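PDB 4LLS: geranyltranstransferase from Roseobacter denitrificans, which probably condenses isopentenyl diphosphate with allylic diphosphates to build longer prenyl diphosphates, such as geranylgeranyl diphosphate for carotenoid synthesis. Local coordinates for residues R27-F39 with T59-E72. Residues are numbered along the deposited sequence; the frame is centred on the assembly and turned at random.
Sequences RLDAAAAAVQAHF and TSGGKRLRGFLVLE. With IPE (3-methylbut-3-enyl trihydrogen diphosphate), chain C.
Arg64 and Val35 meet behind the GGKR loop of the prenyltransferase fold, the glycine-rich turn that binds isopentenyl diphosphate, where segment 27-39 of helix 22-43 packs on residues 59-72. At the N-cap of helix 65-76, Arg64 bends at chi2 (-58°) and folds its guanidinium back under its own loop. Val35 CG1 lies over one face of that group, 3.8 Å from Arg64 CZ, while Gly61 O sits over the opposite face. Arg64 NH1 and NH2 both donate to Thr59 O, the bond from NH2 being the shorter at 2.8 Å. Water 1 accepts from Arg64 NE and donates to Ala32 O, tying the loop to the helix backbone. Gln36 OE1 comes to the guanidinium edge, 3.0 Å from Arg64 NH2, and takes a bond from water 3, which accepts from Gly61 N, while Asp40 accepts from Gln36 NE2. Were an alanine to stand at Arg64, Thr59 O would probably lose both of its guanidinium donors, and Glu92 its charged mate. On the loop's other side, Lys63 N and NZ and Arg66 NH2 hold the diphosphate. Thr59 CB stands 3.7 Å from the centroid of the Phe39 ring, almost on its normal, as a CH-pi contact. Toward the Arg27 end of the segment the packing turns apolar: with CG anti to its backbone N (chi1 179°), Phe68 swings its ring beneath Leu28, whose CD1 lies over one face, while Ala31 CB meets the ring edge and also touches Leu71 CD1. Arg27 NH1 and Glu72 OE2, 3.7 Å apart, make a long salt bridge of charges alone; Arg75 also pairs with Glu72. The axes of segments 27-39 and 65-72 cross at 106°; helix 81-102 supplies Glu92, a salt-bridge partner for Arg64, and helix 297-308 packs against Phe68 through Thr298 and Thr302.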
loop_
_atom_site.group_PDB
_atom_site.type_symbol
_atom_site.label_atom_id
_atom_site.label_comp_id
_atom_site.label_asym_id
_atom_site.label_seq_id
_atom_site.Cartn_x
_atom_site.Cartn_y
_atom_site.Cartn_z
ATOM N N ARG A 27 -25.360 16.650 0.546
ATOM C CA ARG A 27 -23.966 16.538 0.071
ATOM C C ARG A 27 -23.307 15.280 0.562
ATOM O O ARG A 27 -22.523 14.658 -0.176
ATOM C CB ARG A 27 -23.124 17.781 0.450
ATOM C CG ARG A 27 -23.494 18.998 -0.411
ATOM C CD ARG A 27 -22.800 20.252 0.018
ATOM N NE ARG A 27 -23.088 21.338 -0.903
ATOM C CZ ARG A 27 -22.615 22.558 -0.755
ATOM N NH1 ARG A 27 -21.802 22.864 0.245
ATOM N NH2 ARG A 27 -22.912 23.471 -1.657
ATOM N N LEU A 28 -23.612 14.841 1.781
ATOM C CA LEU A 28 -23.019 13.621 2.314
ATOM C C LEU A 28 -23.611 12.426 1.570
ATOM O O LEU A 28 -22.907 11.471 1.202
ATOM C CB LEU A 28 -23.259 13.495 3.813
ATOM C CG LEU A 28 -22.632 12.225 4.396
ATOM C CD1 LEU A 28 -21.129 12.207 4.175
ATOM C CD2 LEU A 28 -22.975 12.108 5.860
ATOM N N ASP A 29 -24.912 12.446 1.337
ATOM C CA ASP A 29 -25.593 11.373 0.598
ATOM C C ASP A 29 -25.028 11.287 -0.817
ATOM O O ASP A 29 -24.790 10.191 -1.340
ATOM C CB ASP A 29 -27.091 11.659 0.500
ATOM C CG ASP A 29 -27.835 11.329 1.764
ATOM O OD1 ASP A 29 -27.215 10.773 2.681
ATOM O OD2 ASP A 29 -29.032 11.675 1.852
ATOM N N ALA A 30 -24.796 12.438 -1.434
ATOM C CA ALA A 30 -24.330 12.458 -2.841
ATOM C C ALA A 30 -22.894 11.971 -2.870
ATOM O O ALA A 30 -22.501 11.237 -3.787
ATOM C CB ALA A 30 -24.418 13.853 -3.415
ATOM N N ALA A 31 -22.121 12.305 -1.846
ATOM C CA ALA A 31 -20.714 11.910 -1.821
ATOM C C ALA A 31 -20.618 10.397 -1.633
ATOM O O ALA A 31 -19.793 9.703 -2.280
ATOM C CB ALA A 31 -19.977 12.644 -0.718
ATOM N N ALA A 32 -21.472 9.818 -0.807
ATOM C CA ALA A 32 -21.429 8.374 -0.616
ATOM C C ALA A 32 -21.761 7.663 -1.913
ATOM O O ALA A 32 -21.121 6.670 -2.273
ATOM C CB ALA A 32 -22.391 7.932 0.472
ATOM N N ALA A 33 -22.782 8.129 -2.602
ATOM C CA ALA A 33 -23.153 7.496 -3.866
ATOM C C ALA A 33 -22.028 7.680 -4.919
ATOM O O ALA A 33 -21.736 6.730 -5.661
ATOM C CB ALA A 33 -24.484 8.056 -4.381
ATOM N N ALA A 34 -21.404 8.856 -4.967
ATOM C CA ALA A 34 -20.334 9.138 -5.909
ATOM C C ALA A 34 -19.085 8.287 -5.665
ATOM O O ALA A 34 -18.525 7.747 -6.605
ATOM C CB ALA A 34 -19.951 10.587 -5.921
ATOM N N VAL A 35 -18.717 8.105 -4.398
ATOM C CA VAL A 35 -17.575 7.251 -4.070
ATOM C C VAL A 35 -17.872 5.809 -4.445
ATOM O O VAL A 35 -17.036 5.124 -5.027
ATOM C CB VAL A 35 -17.193 7.395 -2.594
ATOM C CG1 VAL A 35 -16.191 6.312 -2.201
ATOM C CG2 VAL A 35 -16.609 8.760 -2.330
ATOM N N GLN A 36 -19.049 5.316 -4.111
ATOM C CA GLN A 36 -19.390 3.943 -4.468
ATOM C C GLN A 36 -19.382 3.747 -5.972
ATOM O O GLN A 36 -18.827 2.750 -6.452
ATOM C CB GLN A 36 -20.703 3.487 -3.863
ATOM C CG GLN A 36 -20.989 2.007 -4.108
ATOM C CD GLN A 36 -20.030 1.133 -3.343
ATOM O OE1 GLN A 36 -19.941 1.234 -2.109
ATOM N NE2 GLN A 36 -19.184 0.403 -4.074
ATOM N N ALA A 37 -19.892 4.730 -6.711
ATOM C CA ALA A 37 -19.930 4.624 -8.177
ATOM C C ALA A 37 -18.537 4.569 -8.750
ATOM O O ALA A 37 -18.268 3.826 -9.685
ATOM C CB ALA A 37 -20.691 5.774 -8.768
ATOM N N HIS A 38 -17.619 5.315 -8.154
ATOM C CA HIS A 38 -16.252 5.360 -8.634
ATOM C C HIS A 38 -15.522 4.059 -8.324
ATOM O O HIS A 38 -14.821 3.533 -9.193
ATOM C CB HIS A 38 -15.469 6.555 -8.070
ATOM C CG HIS A 38 -14.444 7.062 -9.029
ATOM N ND1 HIS A 38 -13.084 6.946 -8.844
ATOM C CD2 HIS A 38 -14.610 7.529 -10.291
ATOM C CE1 HIS A 38 -12.459 7.420 -9.917
ATOM N NE2 HIS A 38 -13.371 7.789 -10.796
ATOM N N PHE A 39 -15.697 3.493 -7.145
ATOM C CA PHE A 39 -15.155 2.164 -6.852
ATOM C C PHE A 39 -15.692 1.144 -7.844
ATOM O O PHE A 39 -14.971 0.349 -8.403
ATOM C CB PHE A 39 -15.525 1.683 -5.445
ATOM C CG PHE A 39 -14.574 2.137 -4.380
ATOM C CD1 PHE A 39 -13.247 1.795 -4.438
ATOM C CD2 PHE A 39 -15.017 2.938 -3.335
ATOM C CE1 PHE A 39 -12.349 2.243 -3.450
ATOM C CE2 PHE A 39 -14.155 3.323 -2.321
ATOM C CZ PHE A 39 -12.795 3.020 -2.399
ATOM N N THR A 59 -14.637 -2.120 0.417
ATOM C CA THR A 59 -14.835 -0.751 0.098
ATOM C C THR A 59 -16.294 -0.317 0.019
ATOM O O THR A 59 -16.558 0.852 -0.212
ATOM C CB THR A 59 -14.108 -0.361 -1.211
ATOM O OG1 THR A 59 -14.465 -1.249 -2.290
ATOM C CG2 THR A 59 -12.614 -0.363 -1.004
ATOM N N SER A 60 -17.228 -1.263 0.124
ATOM C CA SER A 60 -18.634 -0.964 0.088
ATOM C C SER A 60 -19.059 -0.432 1.462
ATOM O O SER A 60 -18.547 -0.843 2.501
ATOM C CB SER A 60 -19.423 -2.208 -0.314
ATOM O OG SER A 60 -19.336 -3.198 0.666
ATOM N N GLY A 61 -19.977 0.507 1.443
ATOM C CA GLY A 61 -20.526 1.022 2.660
ATOM C C GLY A 61 -19.567 1.955 3.370
ATOM O O GLY A 61 -18.574 2.404 2.808
ATOM N N GLY A 62 -19.879 2.231 4.606
ATOM C CA GLY A 62 -19.188 3.264 5.350
ATOM C C GLY A 62 -19.846 4.601 5.243
ATOM O O GLY A 62 -20.631 4.865 4.324
ATOM N N LYS A 63 -19.552 5.458 6.205
ATOM C CA LYS A 63 -20.069 6.815 6.190
ATOM C C LYS A 63 -19.447 7.685 5.099
ATOM O O LYS A 63 -20.028 8.728 4.703
ATOM C CB LYS A 63 -19.848 7.482 7.525
ATOM C CG LYS A 63 -20.557 6.838 8.709
ATOM C CD LYS A 63 -20.171 7.522 10.014
ATOM C CE LYS A 63 -18.747 7.214 10.432
ATOM N NZ LYS A 63 -18.607 5.765 10.726
ATOM N N ARG A 64 -18.261 7.307 4.627
ATOM C CA ARG A 64 -17.482 8.137 3.702
ATOM C C ARG A 64 -17.044 9.471 4.259
ATOM O O ARG A 64 -16.871 10.452 3.508
ATOM C CB ARG A 64 -18.182 8.322 2.354
ATOM C CG ARG A 64 -18.747 7.077 1.768
ATOM C CD ARG A 64 -17.724 5.999 1.569
ATOM N NE ARG A 64 -18.237 4.975 0.656
ATOM C CZ ARG A 64 -17.599 3.874 0.312
ATOM N NH1 ARG A 64 -16.343 3.652 0.721
ATOM N NH2 ARG A 64 -18.177 3.053 -0.566
ATOM N N LEU A 65 -16.801 9.562 5.549
ATOM C CA LEU A 65 -16.347 10.811 6.106
ATOM C C LEU A 65 -15.098 11.327 5.372
ATOM O O LEU A 65 -14.983 12.522 5.068
ATOM C CB LEU A 65 -16.035 10.669 7.594
ATOM C CG LEU A 65 -15.345 11.826 8.308
ATOM C CD1 LEU A 65 -16.226 13.065 8.344
ATOM C CD2 LEU A 65 -14.914 11.444 9.722
ATOM N N ARG A 66 -14.113 10.463 5.164
ATOM C CA ARG A 66 -12.838 10.908 4.637
ATOM C C ARG A 66 -12.997 11.304 3.159
ATOM O O ARG A 66 -12.561 12.369 2.749
ATOM C CB ARG A 66 -11.786 9.805 4.800
ATOM C CG ARG A 66 -11.410 9.626 6.252
ATOM C CD ARG A 66 -10.745 8.284 6.533
ATOM N NE ARG A 66 -10.643 8.012 7.974
ATOM C CZ ARG A 66 -11.637 7.554 8.737
ATOM N NH1 ARG A 66 -11.407 7.346 10.034
ATOM N NH2 ARG A 66 -12.834 7.328 8.241
ATOM N N GLY A 67 -13.679 10.491 2.375
ATOM C CA GLY A 67 -13.972 10.914 1.015
ATOM C C GLY A 67 -14.817 12.165 0.890
ATOM O O GLY A 67 -14.559 13.067 0.057
ATOM N N PHE A 68 -15.748 12.309 1.822
ATOM C CA PHE A 68 -16.559 13.532 1.879
ATOM C C PHE A 68 -15.716 14.749 2.180
ATOM O O PHE A 68 -15.911 15.834 1.583
ATOM C CB PHE A 68 -17.683 13.374 2.925
ATOM C CG PHE A 68 -18.555 14.565 3.086
ATOM C CD1 PHE A 68 -18.558 15.273 4.280
ATOM C CD2 PHE A 68 -19.483 14.889 2.110
ATOM C CE1 PHE A 68 -19.445 16.334 4.465
ATOM C CE2 PHE A 68 -20.388 15.920 2.306
ATOM C CZ PHE A 68 -20.374 16.612 3.487
ATOM N N LEU A 69 -14.782 14.639 3.116
ATOM C CA LEU A 69 -13.882 15.740 3.391
ATOM C C LEU A 69 -13.118 16.188 2.155
ATOM O O LEU A 69 -12.893 17.374 1.931
ATOM C CB LEU A 69 -12.925 15.414 4.544
ATOM C CG LEU A 69 -13.579 15.406 5.924
ATOM C CD1 LEU A 69 -12.659 14.795 6.951
ATOM C CD2 LEU A 69 -13.968 16.818 6.363
ATOM N N VAL A 70 -12.659 15.214 1.368
ATOM C CA VAL A 70 -11.945 15.551 0.141
ATOM C C VAL A 70 -12.855 16.318 -0.803
ATOM O O VAL A 70 -12.501 17.392 -1.292
ATOM C CB VAL A 70 -11.398 14.298 -0.578
ATOM C CG1 VAL A 70 -10.845 14.630 -1.952
ATOM C CG2 VAL A 70 -10.344 13.618 0.269
ATOM N N LEU A 71 -14.040 15.794 -1.014
ATOM C CA LEU A 71 -14.985 16.427 -1.961
ATOM C C LEU A 71 -15.383 17.815 -1.482
ATOM O O LEU A 71 -15.495 18.745 -2.275
ATOM C CB LEU A 71 -16.218 15.569 -2.149
ATOM C CG LEU A 71 -15.970 14.228 -2.831
ATOM C CD1 LEU A 71 -17.216 13.388 -2.934
ATOM C CD2 LEU A 71 -15.391 14.432 -4.207
ATOM N N GLU A 72 -15.601 17.970 -0.196
ATOM C CA GLU A 72 -16.089 19.255 0.307
ATOM C C GLU A 72 -14.996 20.291 0.446
ATOM O O GLU A 72 -15.231 21.478 0.239
ATOM C CB GLU A 72 -16.873 19.056 1.608
ATOM C CG GLU A 72 -18.177 18.355 1.404
ATOM C CD GLU A 72 -19.086 19.069 0.412
ATOM O OE1 GLU A 72 -19.665 18.387 -0.454
ATOM O OE2 GLU A 72 -19.146 20.313 0.467
HETATM C C1 IPE C . -13.532 3.304 11.718
HETATM O O1 IPE C . -13.700 4.493 10.920
HETATM C C2 IPE C . -12.053 3.155 12.057
HETATM C C3 IPE C . -11.547 4.347 12.831
HETATM C C4 IPE C . -10.532 5.087 12.390
HETATM C C5 IPE C . -12.088 4.621 14.200
HETATM P PA IPE C . -15.165 4.962 10.501
HETATM O O1A IPE C . -16.058 5.057 11.747
HETATM O O2A IPE C . -14.999 6.185 9.720
HETATM O O3A IPE C . -15.695 3.800 9.561
HETATM P PB IPE C . -16.599 3.679 8.221
HETATM O O1B IPE C . -17.255 2.310 8.308
HETATM O O2B IPE C . -17.605 4.795 8.242
HETATM O O3B IPE C . -15.595 3.856 7.108
HETATM O O HOH W 1 -20.829 4.561 -0.386
HETATM O O HOH W 2 -16.972 -1.453 -3.418
HETATM O O HOH W 3 -21.851 1.657 -0.406
#